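Local coordinates for protein thymidylate synthase A (Bacillus subtilis, PDB 1BKP) that catalyses the reductive methylation of dUMP to dTMP, with 5,10-methylenetetrahydrofolate as methyl donor and reductant, as a homodimer whose active sites are probably shared between subunits, at residues Lys12-Asn17 / Leu40-Lys45; Ile19-Phe24 / Pro36-Ser41; Thr28-Asp33 / His221-His226; Ala179-Met184 / Ile217-Val222; Ile227-Ile232 / Leu273-Val278. One frame throughout, in Å; residues are numbered along the deposited sequence.

Interaction 1. Residues Lys12-Asn17 / Leu40-Lys45; sequences KDIINN and LSVISK
Ile14 sits at the tight centre of this contact, its two branches spread over the strand. CG1 runs against Val42, with CG2 of that valine 3.6 Å from Ile14 CG1, while Ile14 CG2 drops over the backbone and lies 3.6 Å from Leu40 O and 3.9 Å from Leu40 CB. The split follows from the first torsion: CG1 stands beside the backbone N and opposite the carbonyl carbon (chi1 -68°), which turns CG2 toward Leu40. Cys220 continues the same apolar layer, touching both Ile14 and Val42. Here the end of helix 3-17 crosses one face of the central mixed sheet of the thymidylate synthase fold, on strand 39-49; the short axes of 12-17 and 40-42 approach to 7.4 Å at 116°. Ser41 faces the other way, and its hydroxyl is hydrogen-bonded to Lys169 NZ of the second subunit.

The more exposed margin is polar. Lys45, bent at chi2, brings NZ to 2.6 Å from Asp13 OD2 in a salt bridge, arriving from above the carboxylate plane, 56° out of it. The other oxygen is occupied within the helix: Asn17 ND2 donates to Asp13 OD1 at 2.7 Å, and that oxygen lies close to the amide plane of Asn17. Holding both oxygens limits rotation of the carboxylate. Beside the salt bridge Val42 CG1 only brushes the carboxylate, 3.8 Å from Asp13 OD2.

Interaction 2. Residues Ile19-Phe24 / Pro36-Ser41; sequences ISDEEF and PAHTLS
Residues 19-20 pair antiparallel with 39-41, forming a short edge ladder on the central sheet of the fold. Ile19 and Ser41 make the hydrogen-bonded pair: Ile19 N reaches Ser41 O at 2.9 Å, nearly straight, and Ser41 N returns to Ile19 O. Ser20 and Leu40 are the non-hydrogen-bonded pair, after which Asp21 N donates to Thr39 O and the chain enters a type I turn, Asp21 to Phe24. Ser20 OG accepts from Glu22 N, an ST turn.

Asp21 carries the side-chain contact. Its CG stands between the backbone N and the carbonyl carbon (chi1 56°), which swings the carboxylate over to the opposite strand. There Asp21 OD1 takes Thr39 N at 2.8 Å, on its syn side, and His38 ND1 at 3.1 Å, the two donors coming from opposite faces of the carboxylate plane. With an alanine here, Thr39 N and His38 ND1 would probably be left without their shared acceptor and the imidazole freer to turn. The His38 ring also carries Glu22 CA over one face, a CH-pi contact 4.1 Å from the ring centroid. A water bridges Asp21 OD2 and Ala37 O, and another joins Ile19 O and Thr39 OG1, lying 2.8 Å from Ile19 O.

Interaction 3. Residues Thr28-Asp33 / His221-His226; sequences TKWDSD and HVYTRH
Stacking comes first: the Arg225 guanidinium lies flat on the Trp30 indole, planes 8° apart and centres separated by 3.7 Å, a cation-pi arrangement. The arginine chain is extended from CG to NE and slides past the indole in the opposite direction, so its aliphatic part joins in, with Arg225 CD 3.5 Å from the centroid of the Trp30 five-membered ring.

Charged and polar bonds fix the guanidinium in this pose. Asp33 OD2 receives Arg225 NH2 at 2.7 Å in a nearly straight salt bridge, on the syn side of the carboxylate and within the guanidinium plane, while Ser32 OG takes a weak bond from NH1. On the indole's own edge, Trp30 NE1 donates to a water that also meets Thr224 OG1.

Aromatic and apolar contacts complete the far end of Trp30. Trp30 CH2 presses to 3.3 Å from Tyr223 CB, and the six-membered ring turns its edge to the face of His226, offset, with planes at 74°. His226 NE2 is bonded outside, to Glu275 O.

Trp30, Tyr223 and His226 thus form an aromatic cluster next to the predicted nucleotide site, to which His221, Val222 and Tyr223 probably belong, with Ala277 of the predicted folate site touching Trp30.

Interaction 4. Residues Ala179-Met184 / Ile217-Val222; sequences ARSNDM and IGDCHV
Strands 172-183 and 209-223, the two parallel strands of a beta-alpha-beta unit whose crossover is helix 188-206, meet here through residues predicted to bind dUMP. The chain bends at Arg180 and again at Gly218-Asp219, yet the ladder continues past the corners: Gly218 N bonds Ala179 O, Asp219 N bonds Arg180 O at 2.8 Å, and Asn182 N, His221 N and Met184 N follow in turn. The last, Met184 N to His221 O, is 2.9 Å long and nearly straight. At the corner, the Arg180 side chain ends near catalytic Cys160, bonding Pro159 O and Thr158 O.

On the face with Ser181 and Asp183, the His221 ring stands over the neighbouring strand. Its CG occupies the position between the backbone N and the carbonyl carbon (chi1 54°), which lays one ring face over Asn182 O, 3.6 Å from the plane. His221 NE2 makes a weak bond to Ser181 OG at 3.0 Å, near the ring plane, and His221 CE1 lies 3.6 Å from Asp183 CA; His221 ND1 is buried with no partner in the model. A leucine in its place would probably leave Ser181 OG without this donor and disturb the cover over Asn182 O. On the same face Asp219 forms a salt bridge with Lys169 of the second subunit.

This is the central sheet of the thymidylate synthase fold, and its opposite face is filled from the same two strands. Asn182 CB lies 3.6 Å from Ile217 CG2, the two side chains crossing near a right angle, while Asn182 OD1 is engaged by Asn188. Met184 CB meets Val222 CG1 at 3.7 Å.

Interaction 5. Residues Ile227-Ile232 / Leu273-Val278; sequences IDNLKI and LFEVAV
Asn229 and Phe274 bury most of the surface here, with Leu230 a distant third. Asn229 ND2 donates to Leu273 O at 2.8 Å; the acceptor lies practically in the amide plane, but the N-H comes down from above the carbonyl plane, 58° out of it, and the bond is bent. Meanwhile the same side chain covers one face of the Phe274 ring: Asn229 CB is 3.5 Å from Phe274 CE1, and Asn229 ND2 hovers over the ring toward its rim, 3.6 Å above the plane. Amide and ring stand almost perpendicular, at 89°. Asn229 CG is opposite the carbonyl carbon and beside the backbone N (chi1 -84°), an orientation that carries the amide off the helix to the passing chain.

Phe274 in turn swings its ring toward the helix, where Leu230 CD2 makes a looser apolar contact at 4.5 Å from Phe274 CE1. The ring also meets His226 edge-to-face, just ahead of the helix. With a single hydrogen bond and little buried area, the contact is a shallow surface attachment of the C-terminal tail.

Helix 227-235 lies beside strand 209-223, with Ile227 and Leu230 touching Val222, and Leu230 reaches Tyr7 and Ile11 of helix 3-17. Beyond Phe274 the tail runs on past the 28-33 loop, Val276 and Val278 pairing with Asp31 and Lys29, and brings Ala277, predicted to bind the folate, against Tyr223 of strand 209-223.

Overall arrangement
Strand 209-223 ties most of the set together. Interactions 3 and 4 share His221 and Val222 on it, and strand 39-49, common to interactions 1 and 2, pairs alongside: Leu40 O lies 2.9 Å from Val222 N. Interactions 3 and 5 are closest, centres about 8 Å apart, joined where His226 NE2 meets Glu275 O at 2.7 Å. Interaction 4 holds much of the predicted dUMP site, its Arg180 side chain about 4 Å from that of catalytic Cys160; the predicted folate site includes its Asp183 and Ala277 of interaction 5, the latter's side chain about 4 Å from that of Trp30 in interaction 3. Interactions 1 to 4 touch the second subunit, consistent with shared active sites.

Interaction 1. Residues Lys12-Asn17 / Leu40-Lys45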
# COMPACT_ATOMS: atom_id res chain seq x y z
N LYS A 12 6.38 14.48 16.57
CA LYS A 12 7.04 15.79 16.55
C LYS A 12 6.95 16.42 15.16
O LYS A 12 6.79 17.64 15.02
CB LYS A 12 8.52 15.55 16.93
CG LYS A 12 9.38 16.77 17.22
CD LYS A 12 9.16 17.25 18.65
CE LYS A 12 10.01 18.49 18.95
NZ LYS A 12 9.65 19.21 20.21
N ASP A 13 7.02 15.57 14.13
CA ASP A 13 6.94 16.05 12.77
C ASP A 13 5.56 16.59 12.46
O ASP A 13 5.38 17.60 11.72
CB ASP A 13 7.29 14.91 11.78
CG ASP A 13 7.29 15.40 10.35
OD1 ASP A 13 7.95 16.41 10.13
OD2 ASP A 13 6.66 14.85 9.44
N ILE A 14 4.56 15.96 13.06
CA ILE A 14 3.20 16.38 12.84
C ILE A 14 2.88 17.70 13.57
O ILE A 14 2.29 18.67 12.97
CB ILE A 14 2.19 15.23 13.29
CG1 ILE A 14 2.32 14.03 12.34
CG2 ILE A 14 0.70 15.72 13.28
CD1 ILE A 14 1.46 12.78 12.85
N ILE A 15 3.33 17.76 14.84
CA ILE A 15 3.09 18.93 15.66
C ILE A 15 3.82 20.07 15.00
O ILE A 15 3.25 21.10 14.89
CB ILE A 15 3.65 18.80 17.08
CG1 ILE A 15 2.76 17.89 17.92
CG2 ILE A 15 3.81 20.18 17.70
CD1 ILE A 15 3.45 17.49 19.22
N ASN A 16 5.02 19.88 14.49
CA ASN A 16 5.73 20.98 13.86
C ASN A 16 5.46 21.36 12.42
O ASN A 16 5.44 22.53 12.09
CB ASN A 16 7.25 20.82 14.02
CG ASN A 16 7.66 20.67 15.47
OD1 ASN A 16 6.97 21.12 16.37
ND2 ASN A 16 8.78 20.00 15.69
N ASN A 17 5.14 20.39 11.59
CA ASN A 17 5.00 20.62 10.17
C ASN A 17 3.66 20.18 9.69
O ASN A 17 3.37 20.24 8.48
CB ASN A 17 6.01 19.73 9.46
CG ASN A 17 7.42 20.10 9.80
OD1 ASN A 17 7.79 21.26 9.74
ND2 ASN A 17 8.21 19.12 10.18
N LEU A 40 -4.20 18.04 12.69
CA LEU A 40 -2.96 18.36 11.96
C LEU A 40 -2.55 17.00 11.28
O LEU A 40 -2.68 15.94 11.92
CB LEU A 40 -1.76 18.78 12.87
CG LEU A 40 -1.96 20.07 13.70
CD1 LEU A 40 -0.78 20.30 14.57
CD2 LEU A 40 -2.22 21.24 12.79
N SER A 41 -2.06 17.02 10.04
CA SER A 41 -1.67 15.77 9.42
C SER A 41 -0.51 15.95 8.51
O SER A 41 -0.19 17.07 8.07
CB SER A 41 -2.86 15.20 8.64
OG SER A 41 -3.25 16.17 7.67
N VAL A 42 0.15 14.82 8.26
CA VAL A 42 1.27 14.69 7.31
C VAL A 42 0.97 13.42 6.47
O VAL A 42 0.10 12.60 6.82
CB VAL A 42 2.65 14.55 7.93
CG1 VAL A 42 3.03 15.85 8.67
CG2 VAL A 42 2.73 13.25 8.84
N ILE A 43 1.55 13.36 5.30
CA ILE A 43 1.30 12.28 4.37
C ILE A 43 2.47 11.33 4.23
O ILE A 43 3.61 11.78 4.06
CB ILE A 43 1.04 12.92 2.95
CG1 ILE A 43 -0.31 13.68 2.92
CG2 ILE A 43 0.90 11.93 1.89
CD1 ILE A 43 -0.40 14.53 1.55
N SER A 44 2.14 10.04 4.22
CA SER A 44 3.06 8.98 4.00
C SER A 44 4.24 8.86 4.95
O SER A 44 5.33 9.35 4.66
CB SER A 44 3.48 8.95 2.52
OG SER A 44 4.18 7.79 2.20
N LYS A 45 4.06 8.11 6.03
CA LYS A 45 5.17 7.89 7.01
C LYS A 45 5.36 6.35 7.08
O LYS A 45 4.42 5.58 6.84
CB LYS A 45 4.78 8.41 8.44
CG LYS A 45 4.62 9.96 8.44
CD LYS A 45 6.04 10.60 8.36
CE LYS A 45 6.05 12.07 8.49
NZ LYS A 45 7.49 12.47 8.81

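Interaction 2. Residues Ile19-Phe24 / Pro36-Ser41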
# COMPACT_ATOMS: atom_id res chain seq x y z
N ILE A 19 -0.29 19.86 8.65
CA ILE A 19 -1.22 20.76 8.01
C ILE A 19 -2.63 20.65 8.63
O ILE A 19 -3.16 19.55 8.83
CB ILE A 19 -1.27 20.43 6.48
CG1 ILE A 19 0.14 20.52 5.91
CG2 ILE A 19 -2.23 21.39 5.74
CD1 ILE A 19 0.49 19.33 5.11
N SER A 20 -3.26 21.80 8.89
CA SER A 20 -4.54 21.80 9.52
C SER A 20 -5.69 21.56 8.60
O SER A 20 -5.61 21.95 7.49
CB SER A 20 -4.70 23.16 10.23
OG SER A 20 -6.05 23.30 10.63
N ASP A 21 -6.73 20.85 9.03
CA ASP A 21 -7.92 20.71 8.22
C ASP A 21 -8.96 21.78 8.47
O ASP A 21 -10.14 21.59 8.15
CB ASP A 21 -8.54 19.33 8.31
CG ASP A 21 -8.86 18.92 9.73
OD1 ASP A 21 -8.73 19.78 10.62
OD2 ASP A 21 -9.25 17.73 9.92
N GLU A 22 -8.53 22.89 9.07
CA GLU A 22 -9.46 24.04 9.36
C GLU A 22 -10.18 24.55 8.05
O GLU A 22 -11.29 25.04 8.09
CB GLU A 22 -8.62 25.18 9.93
CG GLU A 22 -8.48 25.21 11.39
CD GLU A 22 -7.10 25.79 11.82
OE1 GLU A 22 -6.32 26.27 10.96
OE2 GLU A 22 -6.79 25.70 13.03
N GLU A 23 -9.56 24.33 6.87
CA GLU A 23 -10.13 24.76 5.62
C GLU A 23 -11.38 24.03 5.19
O GLU A 23 -12.14 24.53 4.29
CB GLU A 23 -9.12 24.67 4.50
CG GLU A 23 -8.67 23.21 4.22
CD GLU A 23 -7.74 23.09 3.03
OE1 GLU A 23 -8.05 23.73 2.02
OE2 GLU A 23 -6.69 22.37 3.10
N PHE A 24 -11.59 22.84 5.75
CA PHE A 24 -12.73 22.03 5.42
C PHE A 24 -13.83 22.14 6.46
O PHE A 24 -13.57 22.53 7.62
CB PHE A 24 -12.29 20.55 5.27
CG PHE A 24 -11.17 20.36 4.24
CD1 PHE A 24 -11.38 20.63 2.93
CD2 PHE A 24 -9.92 19.91 4.62
CE1 PHE A 24 -10.39 20.45 1.97
CE2 PHE A 24 -8.88 19.72 3.66
CZ PHE A 24 -9.14 19.99 2.32
N PRO A 36 -16.33 21.78 16.37
CA PRO A 36 -15.64 20.91 15.42
C PRO A 36 -14.25 20.43 15.87
O PRO A 36 -13.48 21.17 16.48
CB PRO A 36 -15.63 21.72 14.11
CG PRO A 36 -15.84 23.13 14.51
CD PRO A 36 -16.81 23.02 15.71
N ALA A 37 -14.02 19.15 15.65
CA ALA A 37 -12.74 18.49 16.05
C ALA A 37 -11.81 18.51 14.81
O ALA A 37 -12.09 17.76 13.85
CB ALA A 37 -13.03 17.04 16.51
N HIS A 38 -10.81 19.38 14.80
CA HIS A 38 -9.91 19.46 13.65
C HIS A 38 -8.63 18.67 13.93
O HIS A 38 -8.40 18.26 15.12
CB HIS A 38 -9.58 20.92 13.35
CG HIS A 38 -10.75 21.69 12.79
ND1 HIS A 38 -11.20 21.52 11.50
CD2 HIS A 38 -11.59 22.58 13.36
CE1 HIS A 38 -12.28 22.25 11.30
NE2 HIS A 38 -12.54 22.91 12.41
N THR A 39 -7.79 18.49 12.91
CA THR A 39 -6.56 17.73 13.04
C THR A 39 -5.43 18.37 12.29
O THR A 39 -5.67 19.35 11.56
CB THR A 39 -6.69 16.33 12.39
OG1 THR A 39 -6.94 16.49 10.98
CG2 THR A 39 -7.84 15.54 13.02
N LEU A 40 -4.20 18.04 12.69
CA LEU A 40 -2.96 18.36 11.96
C LEU A 40 -2.55 17.00 11.28
O LEU A 40 -2.68 15.94 11.92
CB LEU A 40 -1.76 18.78 12.87
CG LEU A 40 -1.96 20.07 13.70
CD1 LEU A 40 -0.78 20.30 14.57
CD2 LEU A 40 -2.22 21.24 12.79
N SER A 41 -2.06 17.02 10.04
CA SER A 41 -1.67 15.77 9.42
C SER A 41 -0.51 15.95 8.51
O SER A 41 -0.19 17.07 8.07
CB SER A 41 -2.86 15.20 8.64
OG SER A 41 -3.25 16.17 7.67
O HOH W 1 -5.30 17.74 8.87
O HOH W 2 -11.22 16.50 11.45

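Interaction 3. Residues Thr28-Asp33 / His221-His226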
# COMPACT_ATOMS: atom_id res chain seq x y z
N THR A 28 -16.55 15.80 12.27
CA THR A 28 -16.23 15.29 13.61
C THR A 28 -16.33 16.50 14.60
O THR A 28 -16.01 17.64 14.21
CB THR A 28 -14.75 14.88 13.67
OG1 THR A 28 -13.97 15.94 13.10
CG2 THR A 28 -14.47 13.61 12.88
N LYS A 29 -16.87 16.26 15.81
CA LYS A 29 -16.91 17.29 16.89
C LYS A 29 -16.56 16.72 18.27
O LYS A 29 -16.52 15.51 18.49
CB LYS A 29 -18.22 18.05 16.95
CG LYS A 29 -19.44 17.20 16.89
CD LYS A 29 -20.56 18.04 16.30
CE LYS A 29 -21.80 17.23 16.02
NZ LYS A 29 -22.95 18.12 15.65
N TRP A 30 -16.15 17.60 19.15
CA TRP A 30 -15.78 17.16 20.45
C TRP A 30 -17.01 16.82 21.32
O TRP A 30 -17.97 17.55 21.39
CB TRP A 30 -14.91 18.24 21.12
CG TRP A 30 -13.61 18.48 20.43
CD1 TRP A 30 -13.20 19.60 19.71
CD2 TRP A 30 -12.55 17.52 20.33
NE1 TRP A 30 -11.95 19.37 19.16
CE2 TRP A 30 -11.53 18.10 19.53
CE3 TRP A 30 -12.36 16.22 20.83
CZ2 TRP A 30 -10.33 17.42 19.23
CZ3 TRP A 30 -11.16 15.54 20.53
CH2 TRP A 30 -10.17 16.15 19.74
N ASP A 31 -16.88 15.75 22.07
CA ASP A 31 -17.90 15.32 22.97
C ASP A 31 -18.19 16.38 24.05
O ASP A 31 -19.31 16.77 24.24
CB ASP A 31 -17.39 14.06 23.65
CG ASP A 31 -18.47 13.02 23.81
OD1 ASP A 31 -19.57 13.17 23.21
OD2 ASP A 31 -18.18 12.03 24.51
N SER A 32 -17.15 16.97 24.64
CA SER A 32 -17.36 17.90 25.75
C SER A 32 -18.09 19.17 25.43
O SER A 32 -18.59 19.84 26.34
CB SER A 32 -16.02 18.31 26.37
OG SER A 32 -15.31 19.19 25.51
N ASP A 33 -18.15 19.51 24.16
CA ASP A 33 -18.74 20.77 23.86
C ASP A 33 -19.33 20.94 22.48
O ASP A 33 -19.73 22.04 22.14
CB ASP A 33 -17.73 21.89 24.15
CG ASP A 33 -16.49 21.87 23.20
OD1 ASP A 33 -16.48 21.08 22.25
OD2 ASP A 33 -15.56 22.67 23.42
N HIS A 221 -2.67 11.61 11.12
CA HIS A 221 -3.27 12.80 11.80
C HIS A 221 -3.40 12.76 13.28
O HIS A 221 -3.38 11.68 13.85
CB HIS A 221 -4.63 13.09 11.19
CG HIS A 221 -5.57 11.90 11.20
ND1 HIS A 221 -6.40 11.62 12.26
CD2 HIS A 221 -5.85 10.97 10.26
CE1 HIS A 221 -7.16 10.57 11.98
NE2 HIS A 221 -6.84 10.15 10.77
N VAL A 222 -3.40 13.96 13.90
CA VAL A 222 -3.64 14.03 15.34
C VAL A 222 -4.64 15.15 15.60
O VAL A 222 -4.62 16.21 14.93
CB VAL A 222 -2.40 14.22 16.22
CG1 VAL A 222 -1.32 13.26 15.97
CG2 VAL A 222 -1.89 15.56 16.18
N TYR A 223 -5.64 14.86 16.43
CA TYR A 223 -6.65 15.89 16.80
C TYR A 223 -5.98 16.93 17.65
O TYR A 223 -5.18 16.57 18.52
CB TYR A 223 -7.84 15.30 17.50
CG TYR A 223 -8.69 14.46 16.58
CD1 TYR A 223 -8.37 13.15 16.31
CD2 TYR A 223 -9.78 15.04 15.90
CE1 TYR A 223 -9.09 12.41 15.35
CE2 TYR A 223 -10.54 14.33 14.96
CZ TYR A 223 -10.17 13.02 14.69
OH TYR A 223 -10.83 12.36 13.68
N THR A 224 -6.28 18.21 17.39
CA THR A 224 -5.57 19.29 18.12
C THR A 224 -5.63 19.19 19.63
O THR A 224 -4.66 19.46 20.26
CB THR A 224 -6.09 20.75 17.70
OG1 THR A 224 -7.53 20.77 17.87
CG2 THR A 224 -5.70 21.00 16.20
N ARG A 225 -6.75 18.80 20.21
CA ARG A 225 -6.78 18.69 21.70
C ARG A 225 -5.99 17.55 22.24
O ARG A 225 -5.94 17.35 23.47
CB ARG A 225 -8.21 18.58 22.21
CG ARG A 225 -8.99 19.84 21.97
CD ARG A 225 -10.46 19.66 22.48
NE ARG A 225 -11.23 20.87 22.28
CZ ARG A 225 -12.51 21.04 22.66
NH1 ARG A 225 -13.19 20.08 23.28
NH2 ARG A 225 -13.10 22.19 22.39
N HIS A 226 -5.45 16.69 21.35
CA HIS A 226 -4.64 15.60 21.90
C HIS A 226 -3.20 16.01 22.03
O HIS A 226 -2.43 15.32 22.65
CB HIS A 226 -4.77 14.33 21.04
CG HIS A 226 -6.12 13.72 21.12
ND1 HIS A 226 -6.61 12.86 20.19
CD2 HIS A 226 -7.12 13.93 22.01
CE1 HIS A 226 -7.88 12.55 20.47
NE2 HIS A 226 -8.21 13.19 21.58
O HOH W 3 -10.13 20.91 17.30

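Interaction 4. Residues Ala179-Met184 / Ile217-Val222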
# COMPACT_ATOMS: atom_id res chain seq x y z
N ALA A 179 -1.85 1.24 6.48
CA ALA A 179 -3.08 1.87 6.92
C ALA A 179 -3.26 3.10 5.98
O ALA A 179 -2.35 3.93 5.82
CB ALA A 179 -2.94 2.41 8.34
N ARG A 180 -4.50 3.27 5.52
CA ARG A 180 -4.81 4.42 4.67
C ARG A 180 -4.82 5.69 5.47
O ARG A 180 -4.54 6.78 4.99
CB ARG A 180 -6.23 4.21 4.06
CG ARG A 180 -7.33 3.92 5.01
CD ARG A 180 -8.64 4.14 4.33
NE ARG A 180 -9.75 3.88 5.26
CZ ARG A 180 -10.43 4.79 5.90
NH1 ARG A 180 -10.06 6.06 5.83
NH2 ARG A 180 -11.42 4.42 6.69
N SER A 181 -5.13 5.51 6.75
CA SER A 181 -5.24 6.65 7.64
C SER A 181 -4.98 6.15 9.07
O SER A 181 -5.26 4.99 9.32
CB SER A 181 -6.72 7.15 7.62
OG SER A 181 -6.69 8.29 8.41
N ASN A 182 -4.44 6.97 9.97
CA ASN A 182 -4.35 6.48 11.39
C ASN A 182 -4.40 7.68 12.30
O ASN A 182 -3.66 8.69 12.11
CB ASN A 182 -2.98 5.84 11.62
CG ASN A 182 -3.00 4.37 12.16
OD1 ASN A 182 -1.97 3.93 12.55
ND2 ASN A 182 -4.12 3.65 12.16
N ASP A 183 -5.26 7.61 13.32
CA ASP A 183 -5.29 8.64 14.37
C ASP A 183 -4.02 8.22 15.13
O ASP A 183 -3.99 7.11 15.73
CB ASP A 183 -6.55 8.37 15.22
CG ASP A 183 -6.60 9.18 16.49
OD1 ASP A 183 -5.57 9.69 16.97
OD2 ASP A 183 -7.71 9.41 16.97
N MET A 184 -2.97 9.06 15.07
CA MET A 184 -1.71 8.73 15.71
C MET A 184 -1.71 8.59 17.20
O MET A 184 -0.88 7.87 17.73
CB MET A 184 -0.61 9.71 15.29
CG MET A 184 -0.39 9.65 13.74
SD MET A 184 0.09 8.00 13.18
CE MET A 184 1.71 7.92 13.82
N ILE A 217 1.80 4.34 6.76
CA ILE A 217 0.51 5.03 7.03
C ILE A 217 0.36 6.13 5.97
O ILE A 217 1.34 6.82 5.67
CB ILE A 217 0.50 5.77 8.37
CG1 ILE A 217 0.82 4.87 9.56
CG2 ILE A 217 -0.93 6.30 8.66
CD1 ILE A 217 2.20 5.10 10.04
N GLY A 218 -0.83 6.23 5.38
CA GLY A 218 -1.07 7.28 4.38
C GLY A 218 -1.42 8.61 5.02
O GLY A 218 -0.57 9.42 5.24
N ASP A 219 -2.65 8.81 5.49
CA ASP A 219 -2.91 10.12 6.13
C ASP A 219 -2.61 9.98 7.65
O ASP A 219 -3.33 9.31 8.35
CB ASP A 219 -4.34 10.47 5.95
CG ASP A 219 -4.62 11.92 6.36
OD1 ASP A 219 -4.64 12.17 7.56
OD2 ASP A 219 -4.70 12.81 5.52
N CYS A 220 -1.55 10.61 8.12
CA CYS A 220 -1.12 10.56 9.50
C CYS A 220 -1.70 11.78 10.24
O CYS A 220 -1.21 12.87 10.02
CB CYS A 220 0.36 10.71 9.45
SG CYS A 220 1.22 9.91 10.70
N HIS A 221 -2.67 11.61 11.12
CA HIS A 221 -3.27 12.80 11.80
C HIS A 221 -3.40 12.76 13.28
O HIS A 221 -3.38 11.68 13.85
CB HIS A 221 -4.63 13.09 11.19
CG HIS A 221 -5.57 11.90 11.20
ND1 HIS A 221 -6.40 11.62 12.26
CD2 HIS A 221 -5.85 10.97 10.26
CE1 HIS A 221 -7.16 10.57 11.98
NE2 HIS A 221 -6.84 10.15 10.77
N VAL A 222 -3.40 13.96 13.90
CA VAL A 222 -3.64 14.03 15.34
C VAL A 222 -4.64 15.15 15.60
O VAL A 222 -4.62 16.21 14.93
CB VAL A 222 -2.40 14.22 16.22
CG1 VAL A 222 -1.32 13.26 15.97
CG2 VAL A 222 -1.89 15.56 16.18

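Interaction 5. Residues Ile227-Ile232 / Leu273-Val278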
# COMPACT_ATOMS: atom_id res chain seq x y z
N ILE A 227 -2.86 17.17 21.45
CA ILE A 227 -1.49 17.64 21.42
C ILE A 227 -0.78 17.79 22.80
O ILE A 227 0.37 17.35 22.96
CB ILE A 227 -1.41 18.90 20.55
CG1 ILE A 227 -1.57 18.50 19.07
CG2 ILE A 227 -0.01 19.61 20.78
CD1 ILE A 227 -1.80 19.66 18.25
N ASP A 228 -1.44 18.45 23.76
CA ASP A 228 -0.80 18.57 25.05
C ASP A 228 -0.37 17.27 25.67
O ASP A 228 0.74 17.19 26.18
CB ASP A 228 -1.61 19.38 26.09
CG ASP A 228 -0.90 19.35 27.50
OD1 ASP A 228 0.27 19.84 27.62
OD2 ASP A 228 -1.48 18.78 28.48
N ASN A 229 -1.24 16.24 25.64
CA ASN A 229 -0.89 14.93 26.23
C ASN A 229 0.26 14.31 25.44
O ASN A 229 1.14 13.69 26.03
CB ASN A 229 -2.04 13.93 26.13
CG ASN A 229 -3.06 14.06 27.25
OD1 ASN A 229 -2.85 14.76 28.23
ND2 ASN A 229 -4.22 13.46 27.04
N LEU A 230 0.31 14.53 24.10
CA LEU A 230 1.36 13.88 23.32
C LEU A 230 2.71 14.51 23.67
O LEU A 230 3.76 13.85 23.66
CB LEU A 230 1.07 14.01 21.79
CG LEU A 230 -0.10 13.21 21.29
CD1 LEU A 230 -0.42 13.58 19.79
CD2 LEU A 230 0.28 11.73 21.46
N LYS A 231 2.66 15.81 23.95
CA LYS A 231 3.87 16.56 24.34
C LYS A 231 4.34 15.97 25.65
O LYS A 231 5.53 15.86 25.87
CB LYS A 231 3.56 18.07 24.52
CG LYS A 231 3.57 18.85 23.17
CD LYS A 231 3.35 20.32 23.53
CE LYS A 231 2.99 21.18 22.34
NZ LYS A 231 4.20 21.63 21.64
N ILE A 232 3.40 15.67 26.57
CA ILE A 232 3.78 14.99 27.82
C ILE A 232 4.42 13.66 27.53
O ILE A 232 5.53 13.38 28.02
CB ILE A 232 2.53 14.73 28.73
CG1 ILE A 232 2.06 16.03 29.35
CG2 ILE A 232 2.84 13.63 29.88
CD1 ILE A 232 0.68 15.78 30.02
N LEU A 273 -5.69 10.83 29.75
CA LEU A 273 -7.06 10.75 29.26
C LEU A 273 -7.12 11.64 27.98
O LEU A 273 -6.74 12.77 28.01
CB LEU A 273 -8.04 11.37 30.29
CG LEU A 273 -8.51 10.48 31.50
CD1 LEU A 273 -7.50 9.60 31.92
CD2 LEU A 273 -9.00 11.30 32.69
N PHE A 274 -7.55 11.07 26.88
CA PHE A 274 -7.69 11.82 25.63
C PHE A 274 -9.18 12.07 25.36
O PHE A 274 -10.00 11.15 25.36
CB PHE A 274 -7.13 10.94 24.51
CG PHE A 274 -5.66 10.74 24.58
CD1 PHE A 274 -4.78 11.67 23.98
CD2 PHE A 274 -5.13 9.64 25.24
CE1 PHE A 274 -3.42 11.54 23.99
CE2 PHE A 274 -3.72 9.49 25.26
CZ PHE A 274 -2.88 10.45 24.64
N GLU A 275 -9.50 13.32 25.14
CA GLU A 275 -10.84 13.79 24.80
C GLU A 275 -11.38 12.99 23.63
O GLU A 275 -10.67 12.73 22.66
CB GLU A 275 -10.73 15.26 24.37
CG GLU A 275 -9.93 16.30 25.32
CD GLU A 275 -8.40 16.02 25.69
OE1 GLU A 275 -7.58 15.38 24.98
OE2 GLU A 275 -8.02 16.51 26.77
N VAL A 276 -12.64 12.60 23.71
CA VAL A 276 -13.35 11.86 22.66
C VAL A 276 -13.83 12.75 21.50
O VAL A 276 -14.47 13.79 21.74
CB VAL A 276 -14.64 11.20 23.21
CG1 VAL A 276 -14.47 9.74 23.34
CG2 VAL A 276 -14.96 11.77 24.55
N ALA A 277 -13.57 12.34 20.25
CA ALA A 277 -14.01 13.07 19.06
C ALA A 277 -14.97 12.14 18.32
O ALA A 277 -14.56 11.08 17.81
CB ALA A 277 -12.81 13.48 18.16
N VAL A 278 -16.23 12.56 18.27
CA VAL A 278 -17.34 11.82 17.65
C VAL A 278 -17.59 12.11 16.14
O VAL A 278 -18.35 13.03 15.81
CB VAL A 278 -18.65 12.08 18.51
CG1 VAL A 278 -19.83 11.32 17.96
CG2 VAL A 278 -18.46 11.67 19.95
OXT VAL A 278 -17.06 11.41 15.26